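Local coordinates for kinesin-like protein (Caenorhabditis elegans, PDB 5X3E) that probably couples ATP binding and hydrolysis to movement along microtubules, as a kinesin-6 motor captured here in the nucleotide-free state, at residues F83-S88 / F97-V102; D34-V39 / G403-V408; C40-Y45 / I409-K414; N113-T118 / Q328-D333. One frame throughout, in Å; residues are numbered along the deposited sequence.

In the fold
The chain first lays down strand 37-42, whose two halves open interactions 2 and 3. It then reaches the loop and short strand at 83-88 and helix 93-109, where interaction 1 closes a short local loop. Next comes strand 114-119, which opens interaction 4; that loop closes about 210 residues later at 328-333. Only near the C-terminal end does strand 404-411 return to strand 37-42, closing interaction 2 and then interaction 3, so these two cross. Interactions 1 and 4 follow one another in series within both long loops. Strand 404-411 lies between strands 37-42 and 114-119, joining early and late parts of the chain in the central sheet, while interaction 1 ties in helix 93-109.

Interaction 1: residues F83-S88 / F97-V102; sequences FGRVFS and FERTSV. With SO4 (sulfate ion), chain Q.
The edge of the Phe87 ring meets the aliphatic half of Arg99, and this is the tight part of the contact: Phe87 CZ lies 3.6 Å from Arg99 CG, with Arg99 CB near the ring plane. Thr100 adds a looser touch, its OG1 4.2 Å from Phe87 CE2. One face of the same ring is covered from within its own segment by Arg85 CG. With CG anti to the backbone N (chi1 -175°), Arg99 reaches across to segment 83-88 and presents a guanidinium face to Arg85; Arg99 NH2 comes 3.8 Å from Arg85 CB. The two guanidinium planes stand 69° apart and therefore do not stack.

The outer side is looser. Gly84 is exposed there, and a sulfate, probably from the crystallisation liquor, lies at the edge of the Arg99 guanidinium, near Arg85, where its placement is doubtful. Arg99 NE sends it a long, weak but straight bond, 3.5 Å to sulfate O3 at 176°. The stronger partner of Arg99 is Glu37, salt-bridged to NH2 from strand 37-42. Replacing Arg99 with an alanine would probably leave Glu37 short of one counter-charge and open a gap beside the Phe87 ring edge. Strand 86-87, helix 93-109 and strand 114-119 run as a beta-alpha-beta crossover, the unit from which P-loop NTPase sheets such as that of the kinesin motor domain are built.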
loop_
_atom_site.group_PDB
_atom_site.type_symbol
_atom_site.label_atom_id
_atom_site.label_comp_id
_atom_site.label_asym_id
_atom_site.label_seq_id
_atom_site.Cartn_x
_atom_site.Cartn_y
_atom_site.Cartn_z
ATOM N N PHE A 83 6.721 -19.666 -4.692
ATOM C CA PHE A 83 6.051 -18.380 -4.792
ATOM C C PHE A 83 5.601 -18.160 -6.230
ATOM O O PHE A 83 6.033 -18.855 -7.154
ATOM C CB PHE A 83 6.978 -17.237 -4.357
ATOM C CG PHE A 83 7.454 -17.348 -2.943
ATOM C CD1 PHE A 83 6.691 -16.851 -1.901
ATOM C CD2 PHE A 83 8.666 -17.950 -2.654
ATOM C CE1 PHE A 83 7.129 -16.949 -0.597
ATOM C CE2 PHE A 83 9.110 -18.052 -1.354
ATOM C CZ PHE A 83 8.337 -17.552 -0.323
ATOM N N GLY A 84 4.725 -17.174 -6.419
ATOM C CA GLY A 84 4.305 -16.826 -7.763
ATOM C C GLY A 84 5.436 -16.328 -8.635
ATOM O O GLY A 84 5.355 -16.432 -9.863
ATOM N N ARG A 85 6.495 -15.799 -8.024
ATOM C CA ARG A 85 7.666 -15.290 -8.725
ATOM C C ARG A 85 8.750 -15.022 -7.691
ATOM O O ARG A 85 8.452 -14.548 -6.591
ATOM C CB ARG A 85 7.334 -14.009 -9.507
ATOM C CG ARG A 85 8.559 -13.268 -10.033
ATOM C CD ARG A 85 9.225 -14.016 -11.187
ATOM N NE ARG A 85 10.481 -13.388 -11.589
ATOM C CZ ARG A 85 10.598 -12.397 -12.468
ATOM N NH1 ARG A 85 9.524 -11.891 -13.066
ATOM N NH2 ARG A 85 11.800 -11.907 -12.746
ATOM N N VAL A 86 9.994 -15.345 -8.035
ATOM C CA VAL A 86 11.141 -15.079 -7.171
ATOM C C VAL A 86 12.069 -14.119 -7.899
ATOM O O VAL A 86 12.510 -14.406 -9.018
ATOM C CB VAL A 86 11.887 -16.363 -6.774
ATOM C CG1 VAL A 86 13.117 -16.017 -5.940
ATOM C CG2 VAL A 86 10.973 -17.302 -5.998
ATOM N N PHE A 87 12.343 -12.976 -7.278
ATOM C CA PHE A 87 13.319 -12.029 -7.796
ATOM C C PHE A 87 14.676 -12.273 -7.157
ATOM O O PHE A 87 14.769 -12.534 -5.956
ATOM C CB PHE A 87 12.890 -10.587 -7.528
ATOM C CG PHE A 87 11.550 -10.233 -8.103
ATOM C CD1 PHE A 87 11.426 -9.901 -9.443
ATOM C CD2 PHE A 87 10.419 -10.213 -7.303
ATOM C CE1 PHE A 87 10.200 -9.569 -9.975
ATOM C CE2 PHE A 87 9.192 -9.882 -7.829
ATOM C CZ PHE A 87 9.081 -9.560 -9.167
ATOM N N SER A 88 15.726 -12.188 -7.971
ATOM C CA SER A 88 17.100 -12.339 -7.523
ATOM C C SER A 88 17.742 -10.963 -7.360
ATOM O O SER A 88 17.098 -9.925 -7.539
ATOM C CB SER A 88 17.885 -13.213 -8.500
ATOM O OG SER A 88 18.006 -12.578 -9.760
ATOM N N PHE A 97 8.750 -3.514 -10.284
ATOM C CA PHE A 97 7.572 -2.655 -10.392
ATOM C C PHE A 97 6.569 -3.191 -11.412
ATOM O O PHE A 97 5.364 -3.245 -11.140
ATOM C CB PHE A 97 8.003 -1.234 -10.755
ATOM C CG PHE A 97 6.870 -0.348 -11.163
ATOM C CD1 PHE A 97 5.924 0.057 -10.234
ATOM C CD2 PHE A 97 6.743 0.078 -12.475
ATOM C CE1 PHE A 97 4.871 0.876 -10.606
ATOM C CE2 PHE A 97 5.698 0.895 -12.854
ATOM C CZ PHE A 97 4.761 1.297 -11.919
ATOM N N GLU A 98 7.040 -3.586 -12.597
ATOM C CA GLU A 98 6.117 -4.089 -13.613
ATOM C C GLU A 98 5.457 -5.394 -13.177
ATOM O O GLU A 98 4.271 -5.614 -13.440
ATOM C CB GLU A 98 6.837 -4.279 -14.946
ATOM C CG GLU A 98 7.444 -3.010 -15.511
ATOM C CD GLU A 98 7.919 -3.194 -16.935
ATOM O OE1 GLU A 98 7.396 -4.104 -17.615
ATOM O OE2 GLU A 98 8.814 -2.436 -17.369
ATOM N N ARG A 99 6.216 -6.277 -12.533
ATOM C CA ARG A 99 5.705 -7.580 -12.123
ATOM C C ARG A 99 4.853 -7.505 -10.858
ATOM O O ARG A 99 4.065 -8.420 -10.592
ATOM C CB ARG A 99 6.891 -8.537 -11.940
ATOM C CG ARG A 99 6.538 -9.981 -11.627
ATOM C CD ARG A 99 5.458 -10.503 -12.540
ATOM N NE ARG A 99 5.045 -11.852 -12.170
ATOM C CZ ARG A 99 4.201 -12.129 -11.181
ATOM N NH1 ARG A 99 3.681 -11.149 -10.453
ATOM N NH2 ARG A 99 3.876 -13.388 -10.918
ATOM N N THR A 100 4.966 -6.417 -10.102
ATOM C CA THR A 100 4.344 -6.269 -8.797
ATOM C C THR A 100 3.198 -5.264 -8.770
ATOM O O THR A 100 2.245 -5.457 -8.010
ATOM C CB THR A 100 5.425 -5.878 -7.771
ATOM O OG1 THR A 100 6.176 -7.042 -7.406
ATOM C CG2 THR A 100 4.864 -5.280 -6.547
ATOM N N SER A 101 3.235 -4.224 -9.612
ATOM C CA SER A 101 2.322 -3.097 -9.472
ATOM C C SER A 101 1.473 -2.778 -10.698
ATOM O O SER A 101 0.414 -2.160 -10.536
ATOM C CB SER A 101 3.104 -1.832 -9.096
ATOM O OG SER A 101 3.942 -2.075 -7.985
ATOM N N VAL A 102 1.887 -3.174 -11.904
ATOM C CA VAL A 102 1.188 -2.713 -13.104
ATOM C C VAL A 102 -0.233 -3.262 -13.139
ATOM O O VAL A 102 -1.179 -2.551 -13.502
ATOM C CB VAL A 102 1.986 -3.080 -14.373
ATOM C CG1 VAL A 102 1.102 -3.023 -15.613
ATOM C CG2 VAL A 102 3.160 -2.134 -14.543
HETATM S S SO4 Q . 6.846 -13.644 -14.985
HETATM O O1 SO4 Q . 7.583 -12.596 -14.278
HETATM O O2 SO4 Q . 7.769 -14.405 -15.823
HETATM O O3 SO4 Q . 6.201 -14.536 -14.022
HETATM O O4 SO4 Q . 5.828 -13.031 -15.834
#

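Interaction 2: residues D34-V39 / G403-V408; sequences DSIEVV and GKIRMV
Arg406 lies alongside Glu37, both side chains pointing the same way, and its guanidinium edge overlaps a single carboxylate oxygen. Arg406 NE is 2.7 Å from Glu37 OE2, close to the guanidinium plane, and Arg406 NH2 adds a weak bond of 3.0 Å to Glu37 OE2. Because carboxylate and guanidinium are turned 67° apart, this salt bridge is not a flat two-oxygen pairing. Glu37 OE1 is left to take Arg99 of helix 93-109, while Arg406 NH2 also forms a salt bridge with Asp103; two arginines at one carboxylate would probably keep Glu37 ionised.

Beneath these groups the backbones pair in parallel, with Glu37 opposite Arg406, Val38 opposite Met407 and Val39 opposite Val408. Glu37 N and Val39 N donate to Ile405 O and Met407 O, and Met407 N returns a 2.9 Å bond to Glu37 O; the strand axes differ by 18°. This is part of the central sheet of the kinesin motor domain, a P-loop NTPase fold with helices on both faces. The Glu37 and Arg406 side meets helix 93-109, whereas Ile36, Val38 and Met407 meet helix 350-375. On the latter face Val38 CG2 sits 4.1 Å from Met407 CB.

Before strand 37-42 begins, the chain is held by a different means. Lys404, bent at chi2 (74°), brings NZ to 2.8 Å from Ser35 O, in the carbonyl plane, and on the way its CD passes 3.6 Å from Asp34 CB. A water accepts from Ile405 N and donates weakly to Asp34 O.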
loop_
_atom_site.group_PDB
_atom_site.type_symbol
_atom_site.label_atom_id
_atom_site.label_comp_id
_atom_site.label_asym_id
_atom_site.label_seq_id
_atom_site.Cartn_x
_atom_site.Cartn_y
_atom_site.Cartn_z
ATOM N N ASP A 34 -8.292 -13.383 -9.798
ATOM C CA ASP A 34 -7.223 -12.613 -9.163
ATOM C C ASP A 34 -7.194 -12.947 -7.672
ATOM O O ASP A 34 -7.658 -12.192 -6.817
ATOM C CB ASP A 34 -7.409 -11.116 -9.422
ATOM C CG ASP A 34 -8.752 -10.596 -8.939
ATOM O OD1 ASP A 34 -8.890 -9.365 -8.778
ATOM O OD2 ASP A 34 -9.661 -11.422 -8.705
ATOM N N SER A 35 -6.615 -14.103 -7.366
ATOM C CA SER A 35 -6.421 -14.517 -5.989
ATOM C C SER A 35 -5.220 -13.782 -5.400
ATOM O O SER A 35 -4.553 -12.988 -6.072
ATOM C CB SER A 35 -6.233 -16.031 -5.918
ATOM O OG SER A 35 -7.323 -16.698 -6.532
ATOM N N ILE A 36 -4.931 -14.038 -4.124
ATOM C CA ILE A 36 -3.750 -13.436 -3.526
ATOM C C ILE A 36 -2.508 -14.083 -4.129
ATOM O O ILE A 36 -2.458 -15.303 -4.345
ATOM C CB ILE A 36 -3.765 -13.575 -1.994
ATOM C CG1 ILE A 36 -2.470 -13.004 -1.404
ATOM C CG2 ILE A 36 -3.957 -15.023 -1.575
ATOM C CD1 ILE A 36 -2.405 -13.047 0.099
ATOM N N GLU A 37 -1.511 -13.261 -4.438
ATOM C CA GLU A 37 -0.222 -13.745 -4.899
ATOM C C GLU A 37 0.851 -13.309 -3.915
ATOM O O GLU A 37 0.806 -12.194 -3.386
ATOM C CB GLU A 37 0.111 -13.227 -6.303
ATOM C CG GLU A 37 1.326 -13.901 -6.924
ATOM C CD GLU A 37 1.807 -13.226 -8.197
ATOM O OE1 GLU A 37 2.368 -13.935 -9.058
ATOM O OE2 GLU A 37 1.611 -12.001 -8.350
ATOM N N VAL A 38 1.804 -14.198 -3.661
ATOM C CA VAL A 38 2.951 -13.903 -2.814
ATOM C C VAL A 38 4.204 -14.060 -3.659
ATOM O O VAL A 38 4.422 -15.118 -4.264
ATOM C CB VAL A 38 3.007 -14.816 -1.580
ATOM C CG1 VAL A 38 4.207 -14.466 -0.725
ATOM C CG2 VAL A 38 1.729 -14.686 -0.777
ATOM N N VAL A 39 5.022 -13.010 -3.704
ATOM C CA VAL A 39 6.287 -13.045 -4.423
ATOM C C VAL A 39 7.397 -12.740 -3.426
ATOM O O VAL A 39 7.166 -12.206 -2.337
ATOM C CB VAL A 39 6.338 -12.063 -5.610
ATOM C CG1 VAL A 39 5.132 -12.256 -6.519
ATOM C CG2 VAL A 39 6.441 -10.625 -5.119
ATOM N N GLY A 403 -11.173 -7.375 -3.866
ATOM C CA GLY A 403 -10.002 -6.729 -4.423
ATOM C C GLY A 403 -8.875 -7.710 -4.667
ATOM O O GLY A 403 -9.034 -8.931 -4.591
ATOM N N LYS A 404 -7.699 -7.151 -4.935
ATOM C CA LYS A 404 -6.510 -7.928 -5.260
ATOM C C LYS A 404 -5.418 -7.684 -4.229
ATOM O O LYS A 404 -5.107 -6.530 -3.915
ATOM C CB LYS A 404 -6.005 -7.573 -6.664
ATOM C CG LYS A 404 -4.676 -8.193 -7.035
ATOM C CD LYS A 404 -4.795 -9.674 -7.342
ATOM C CE LYS A 404 -3.475 -10.213 -7.878
ATOM N NZ LYS A 404 -3.570 -11.625 -8.334
ATOM N N ILE A 405 -4.849 -8.762 -3.695
ATOM C CA ILE A 405 -3.790 -8.690 -2.695
ATOM C C ILE A 405 -2.523 -9.286 -3.291
ATOM O O ILE A 405 -2.547 -10.401 -3.828
ATOM C CB ILE A 405 -4.166 -9.428 -1.396
ATOM C CG1 ILE A 405 -5.488 -8.921 -0.831
ATOM C CG2 ILE A 405 -3.061 -9.279 -0.355
ATOM C CD1 ILE A 405 -5.882 -9.634 0.447
ATOM N N ARG A 406 -1.420 -8.549 -3.208
ATOM C CA ARG A 406 -0.107 -9.093 -3.537
ATOM C C ARG A 406 0.843 -8.815 -2.383
ATOM O O ARG A 406 0.965 -7.669 -1.935
ATOM C CB ARG A 406 0.454 -8.504 -4.841
ATOM C CG ARG A 406 1.886 -8.948 -5.133
ATOM C CD ARG A 406 2.323 -8.703 -6.583
ATOM N NE ARG A 406 1.511 -9.433 -7.556
ATOM C CZ ARG A 406 0.691 -8.858 -8.430
ATOM N NH1 ARG A 406 0.575 -7.537 -8.468
ATOM N NH2 ARG A 406 -0.011 -9.601 -9.275
ATOM N N MET A 407 1.535 -9.853 -1.927
ATOM C CA MET A 407 2.515 -9.723 -0.860
ATOM C C MET A 407 3.912 -9.939 -1.424
ATOM O O MET A 407 4.155 -10.900 -2.166
ATOM C CB MET A 407 2.236 -10.718 0.270
ATOM C CG MET A 407 3.252 -10.650 1.400
ATOM S SD MET A 407 2.520 -10.961 3.018
ATOM C CE MET A 407 1.240 -12.127 2.569
ATOM N N VAL A 408 4.817 -9.030 -1.085
ATOM C CA VAL A 408 6.210 -9.089 -1.507
ATOM C C VAL A 408 7.043 -9.441 -0.282
ATOM O O VAL A 408 7.235 -8.604 0.610
ATOM C CB VAL A 408 6.672 -7.768 -2.132
ATOM C CG1 VAL A 408 8.129 -7.862 -2.535
ATOM C CG2 VAL A 408 5.796 -7.415 -3.321
HETATM O O HOH W 1 -6.235 -11.307 -3.960
#

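Interaction 3: residues C40-Y45 / I409-K414; sequences CRLCPY and ICVNPK
Tyr45 lays one ring face over the backbone of Pro413 and Lys414. Lys414 CA stands 4.1 Å from the centroid of the Tyr45 ring and 28° off its normal, a CH-pi contact, and Pro413 O lies over the rim of that face. Tyr45 CG is anti to the backbone N (chi1 170°), which carries the ring across to the other segment; its CB packs 3.9 Å from Pro413 CG. Next to it the sulfur of Cys43 rests on the Asn412 amide, SG to CG 3.4 Å, and also touches the proline ring.

Deeper in, Val411 CG2 is shared by two neighbours, Leu42 CD2 and Cys40 SG, the latter at 3.5 Å. The strands beneath run parallel: Arg41 N donates to Ile409 O, Val411 N returns a 3.2 Å bond to Arg41 O, and a weak bond from Cys43 N to Val411 O ends the ladder as the chains part.

A second shell sets these groups. Asn412 OD1 accepts from Lys414 N at 2.9 Å, forming an Asx turn, while ND2 bonds Gly123 O in the probable P-loop. Arg41, on the sheet face of Cys410 rather than that of Leu42 and Val411, bonds Thr129 and Gln93. Beyond the strand ends the contact thus relies on apolar, sulfur and CH-pi packing, and Asn412, with both ends of its amide engaged, is likely to be held in one orientation beside the nucleotide-binding loop.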
loop_
_atom_site.group_PDB
_atom_site.type_symbol
_atom_site.label_atom_id
_atom_site.label_comp_id
_atom_site.label_asym_id
_atom_site.label_seq_id
_atom_site.Cartn_x
_atom_site.Cartn_y
_atom_site.Cartn_z
ATOM N N CYS A 40 8.612 -13.110 -3.804
ATOM C CA CYS A 40 9.764 -13.008 -2.924
ATOM C C CYS A 40 10.902 -12.317 -3.664
ATOM O O CYS A 40 11.102 -12.547 -4.862
ATOM C CB CYS A 40 10.185 -14.398 -2.428
ATOM S SG CYS A 40 11.587 -14.412 -1.305
ATOM N N ARG A 41 11.639 -11.463 -2.954
ATOM C CA ARG A 41 12.726 -10.691 -3.549
ATOM C C ARG A 41 13.971 -10.808 -2.684
ATOM O O ARG A 41 13.957 -10.408 -1.515
ATOM C CB ARG A 41 12.352 -9.219 -3.726
ATOM C CG ARG A 41 13.481 -8.419 -4.345
ATOM C CD ARG A 41 13.206 -6.934 -4.362
ATOM N NE ARG A 41 14.046 -6.266 -5.350
ATOM C CZ ARG A 41 14.087 -4.952 -5.532
ATOM N NH1 ARG A 41 13.336 -4.156 -4.785
ATOM N NH2 ARG A 41 14.881 -4.435 -6.461
ATOM N N LEU A 42 15.049 -11.326 -3.274
ATOM C CA LEU A 42 16.325 -11.430 -2.580
ATOM C C LEU A 42 17.102 -10.122 -2.716
ATOM O O LEU A 42 17.186 -9.550 -3.810
ATOM C CB LEU A 42 17.158 -12.576 -3.165
ATOM C CG LEU A 42 16.555 -13.972 -3.359
ATOM C CD1 LEU A 42 17.664 -15.004 -3.569
ATOM C CD2 LEU A 42 15.633 -14.379 -2.238
ATOM N N CYS A 43 17.669 -9.652 -1.617
ATOM C CA CYS A 43 18.516 -8.474 -1.696
ATOM C C CYS A 43 19.940 -8.882 -2.081
ATOM O O CYS A 43 20.294 -10.063 -2.019
ATOM C CB CYS A 43 18.516 -7.734 -0.362
ATOM S SG CYS A 43 19.064 -8.745 1.002
ATOM N N PRO A 44 20.775 -7.930 -2.506
ATOM C CA PRO A 44 22.167 -8.274 -2.831
ATOM C C PRO A 44 22.903 -8.870 -1.634
ATOM O O PRO A 44 22.761 -8.407 -0.499
ATOM C CB PRO A 44 22.773 -6.933 -3.265
ATOM C CG PRO A 44 21.799 -5.881 -2.790
ATOM C CD PRO A 44 20.466 -6.538 -2.878
ATOM N N TYR A 45 23.685 -9.917 -1.903
ATOM C CA TYR A 45 24.446 -10.634 -0.879
ATOM C C TYR A 45 25.803 -11.034 -1.443
ATOM O O TYR A 45 25.879 -11.886 -2.334
ATOM C CB TYR A 45 23.688 -11.865 -0.383
ATOM C CG TYR A 45 24.520 -12.774 0.493
ATOM C CD1 TYR A 45 25.063 -12.319 1.686
ATOM C CD2 TYR A 45 24.763 -14.092 0.125
ATOM C CE1 TYR A 45 25.824 -13.144 2.484
ATOM C CE2 TYR A 45 25.522 -14.927 0.919
ATOM C CZ TYR A 45 26.047 -14.448 2.099
ATOM O OH TYR A 45 26.808 -15.280 2.889
ATOM N N ILE A 409 7.518 -10.682 -0.222
ATOM C CA ILE A 409 8.373 -11.140 0.865
ATOM C C ILE A 409 9.812 -10.779 0.521
ATOM O O ILE A 409 10.402 -11.350 -0.397
ATOM C CB ILE A 409 8.228 -12.648 1.103
ATOM C CG1 ILE A 409 6.767 -13.011 1.353
ATOM C CG2 ILE A 409 9.086 -13.086 2.279
ATOM C CD1 ILE A 409 6.200 -12.379 2.586
ATOM N N CYS A 410 10.378 -9.829 1.256
ATOM C CA CYS A 410 11.783 -9.476 1.113
ATOM C C CYS A 410 12.600 -10.306 2.096
ATOM O O CYS A 410 12.289 -10.341 3.292
ATOM C CB CYS A 410 11.984 -7.982 1.375
ATOM S SG CYS A 410 11.121 -6.905 0.192
ATOM N N VAL A 411 13.652 -10.959 1.607
ATOM C CA VAL A 411 14.481 -11.815 2.451
ATOM C C VAL A 411 15.951 -11.545 2.159
ATOM O O VAL A 411 16.332 -11.275 1.016
ATOM C CB VAL A 411 14.163 -13.313 2.265
ATOM C CG1 VAL A 411 12.790 -13.657 2.832
ATOM C CG2 VAL A 411 14.244 -13.689 0.815
ATOM N N ASN A 412 16.778 -11.612 3.204
ATOM C CA ASN A 412 18.213 -11.449 3.056
ATOM C C ASN A 412 18.884 -12.812 3.016
ATOM O O ASN A 412 18.700 -13.609 3.949
ATOM C CB ASN A 412 18.781 -10.613 4.198
ATOM C CG ASN A 412 20.185 -10.100 3.908
ATOM O OD1 ASN A 412 21.033 -10.827 3.390
ATOM N ND2 ASN A 412 20.427 -8.833 4.221
ATOM N N PRO A 413 19.648 -13.125 1.963
ATOM C CA PRO A 413 20.314 -14.436 1.890
ATOM C C PRO A 413 21.446 -14.613 2.887
ATOM O O PRO A 413 22.011 -15.713 2.956
ATOM C CB PRO A 413 20.850 -14.482 0.449
ATOM C CG PRO A 413 20.130 -13.382 -0.283
ATOM C CD PRO A 413 19.861 -12.331 0.744
ATOM N N LYS A 414 21.808 -13.577 3.638
ATOM C CA LYS A 414 22.893 -13.699 4.601
ATOM C C LYS A 414 22.565 -14.793 5.617
ATOM O O LYS A 414 21.414 -14.902 6.058
ATOM C CB LYS A 414 23.138 -12.360 5.300
ATOM C CG LYS A 414 24.615 -12.033 5.490
ATOM C CD LYS A 414 24.855 -10.595 5.925
ATOM C CE LYS A 414 26.351 -10.310 6.036
ATOM N NZ LYS A 414 26.638 -8.897 6.408
#

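Interaction 4: residues N113-T118 / Q328-D333; sequences NSLLFT and QLCLVD
Asn113 reaches across to Gln328 at the start of the paired strands. CB lies 3.8 Å from Gln328 O; CG, anti to the carbonyl carbon (chi1 -65°), comes 3.8 Å from Gln328 N and turns the amide toward it; and OD1 accepts from Gln328 N at 2.8 Å. That donor stands 35° out of the amide carbonyl plane, so the bond does not follow a lone pair. With an alanine in place of Asn113, Gln328 N is likely to lose this acceptor, and the end of the ladder would be less firmly held.

Five backbone bonds follow, from Ser114 N to Gln328 O through to Thr118 N to Val332 O, with the strand directions only 10° apart. This parallel pair lies at the heart of the kinesin motor sheet: strand 114-119 leads into the probable P-loop, and strand 325-333 ends at Asp333, in a sequence consistent with the switch II DxxG motif.

On one face Leu116 CB meets Leu331 CD2 at 3.6 Å, and Leu116 continues onto helix 93-109. Across the sheet Phe117 runs beside Val332, its CD1 3.5 Å from Val332 CB, while Leu115 CD1 lies over one face of the Phe117 ring. Phe395 comes against Leu115, Cys330 and Val332 on that side. At the far end Thr118 OG1 donates a weak bond of 2.9 Å to Asp333 OD1, and both side chains touch Lys126 of the P-loop pattern.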
loop_
_atom_site.group_PDB
_atom_site.type_symbol
_atom_site.label_atom_id
_atom_site.label_comp_id
_atom_site.label_asym_id
_atom_site.label_seq_id
_atom_site.Cartn_x
_atom_site.Cartn_y
_atom_site.Cartn_z
ATOM N N ASN A 113 -10.135 -2.443 -6.307
ATOM C CA ASN A 113 -9.188 -2.157 -5.240
ATOM C C ASN A 113 -8.017 -3.131 -5.252
ATOM O O ASN A 113 -8.119 -4.268 -5.721
ATOM C CB ASN A 113 -9.873 -2.194 -3.876
ATOM C CG ASN A 113 -10.912 -1.113 -3.729
ATOM O OD1 ASN A 113 -10.859 -0.094 -4.419
ATOM N ND2 ASN A 113 -11.851 -1.313 -2.814
ATOM N N SER A 114 -6.895 -2.665 -4.707
ATOM C CA SER A 114 -5.658 -3.428 -4.704
ATOM C C SER A 114 -4.916 -3.174 -3.402
ATOM O O SER A 114 -4.991 -2.081 -2.834
ATOM C CB SER A 114 -4.766 -3.042 -5.897
ATOM O OG SER A 114 -5.519 -2.991 -7.098
ATOM N N LEU A 115 -4.180 -4.189 -2.948
ATOM C CA LEU A 115 -3.424 -4.118 -1.704
ATOM C C LEU A 115 -2.059 -4.760 -1.906
ATOM O O LEU A 115 -1.965 -5.867 -2.444
ATOM C CB LEU A 115 -4.179 -4.817 -0.565
ATOM C CG LEU A 115 -3.472 -4.989 0.780
ATOM C CD1 LEU A 115 -3.021 -3.654 1.338
ATOM C CD2 LEU A 115 -4.406 -5.677 1.758
ATOM N N LEU A 116 -1.004 -4.070 -1.475
ATOM C CA LEU A 116 0.361 -4.559 -1.642
ATOM C C LEU A 116 1.127 -4.401 -0.336
ATOM O O LEU A 116 1.205 -3.295 0.209
ATOM C CB LEU A 116 1.072 -3.821 -2.777
ATOM C CG LEU A 116 2.367 -4.397 -3.363
ATOM C CD1 LEU A 116 2.522 -3.800 -4.719
ATOM C CD2 LEU A 116 3.603 -4.087 -2.527
ATOM N N PHE A 117 1.682 -5.506 0.162
ATOM C CA PHE A 117 2.531 -5.524 1.344
ATOM C C PHE A 117 3.986 -5.749 0.950
ATOM O O PHE A 117 4.279 -6.486 0.004
ATOM C CB PHE A 117 2.145 -6.644 2.314
ATOM C CG PHE A 117 0.761 -6.544 2.868
ATOM C CD1 PHE A 117 0.487 -5.711 3.943
ATOM C CD2 PHE A 117 -0.253 -7.330 2.354
ATOM C CE1 PHE A 117 -0.788 -5.637 4.475
ATOM C CE2 PHE A 117 -1.523 -7.264 2.879
ATOM C CZ PHE A 117 -1.794 -6.416 3.943
ATOM N N THR A 118 4.896 -5.133 1.698
ATOM C CA THR A 118 6.293 -5.556 1.731
ATOM C C THR A 118 6.580 -6.111 3.120
ATOM O O THR A 118 6.319 -5.445 4.127
ATOM C CB THR A 118 7.258 -4.409 1.391
ATOM O OG1 THR A 118 7.029 -3.289 2.253
ATOM C CG2 THR A 118 7.090 -3.976 -0.055
ATOM N N GLN A 328 -9.198 2.101 -4.839
ATOM C CA GLN A 328 -8.034 2.246 -3.973
ATOM C C GLN A 328 -6.877 1.378 -4.433
ATOM O O GLN A 328 -7.065 0.212 -4.797
ATOM C CB GLN A 328 -8.335 1.843 -2.536
ATOM C CG GLN A 328 -9.244 2.748 -1.784
ATOM C CD GLN A 328 -9.277 2.383 -0.319
ATOM O OE1 GLN A 328 -8.736 1.348 0.086
ATOM N NE2 GLN A 328 -9.910 3.223 0.487
ATOM N N LEU A 329 -5.675 1.939 -4.363
ATOM C CA LEU A 329 -4.446 1.161 -4.391
ATOM C C LEU A 329 -3.722 1.448 -3.086
ATOM O O LEU A 329 -3.341 2.593 -2.821
ATOM C CB LEU A 329 -3.580 1.511 -5.603
ATOM C CG LEU A 329 -2.575 0.451 -6.069
ATOM C CD1 LEU A 329 -2.048 0.778 -7.453
ATOM C CD2 LEU A 329 -1.422 0.320 -5.103
ATOM N N CYS A 330 -3.542 0.413 -2.278
ATOM C CA CYS A 330 -3.036 0.550 -0.924
ATOM C C CYS A 330 -1.688 -0.152 -0.815
ATOM O O CYS A 330 -1.588 -1.356 -1.073
ATOM C CB CYS A 330 -4.040 -0.022 0.075
ATOM S SG CYS A 330 -3.457 0.052 1.759
ATOM N N LEU A 331 -0.663 0.602 -0.426
ATOM C CA LEU A 331 0.708 0.117 -0.319
ATOM C C LEU A 331 1.110 0.141 1.150
ATOM O O LEU A 331 1.105 1.205 1.778
ATOM C CB LEU A 331 1.654 0.985 -1.153
ATOM C CG LEU A 331 1.349 1.051 -2.651
ATOM C CD1 LEU A 331 2.143 2.168 -3.292
ATOM C CD2 LEU A 331 1.661 -0.281 -3.320
ATOM N N VAL A 332 1.464 -1.022 1.690
ATOM C CA VAL A 332 1.699 -1.190 3.121
ATOM C C VAL A 332 3.127 -1.666 3.323
ATOM O O VAL A 332 3.527 -2.701 2.774
ATOM C CB VAL A 332 0.708 -2.183 3.745
ATOM C CG1 VAL A 332 0.972 -2.330 5.240
ATOM C CG2 VAL A 332 -0.717 -1.732 3.478
ATOM N N ASP A 333 3.886 -0.917 4.118
ATOM C CA ASP A 333 5.260 -1.266 4.462
ATOM C C ASP A 333 5.233 -1.797 5.892
ATOM O O ASP A 333 5.248 -1.028 6.855
ATOM C CB ASP A 333 6.183 -0.060 4.312
ATOM C CG ASP A 333 7.647 -0.423 4.455
ATOM O OD1 ASP A 333 7.951 -1.631 4.461
ATOM O OD2 ASP A 333 8.490 0.493 4.566
#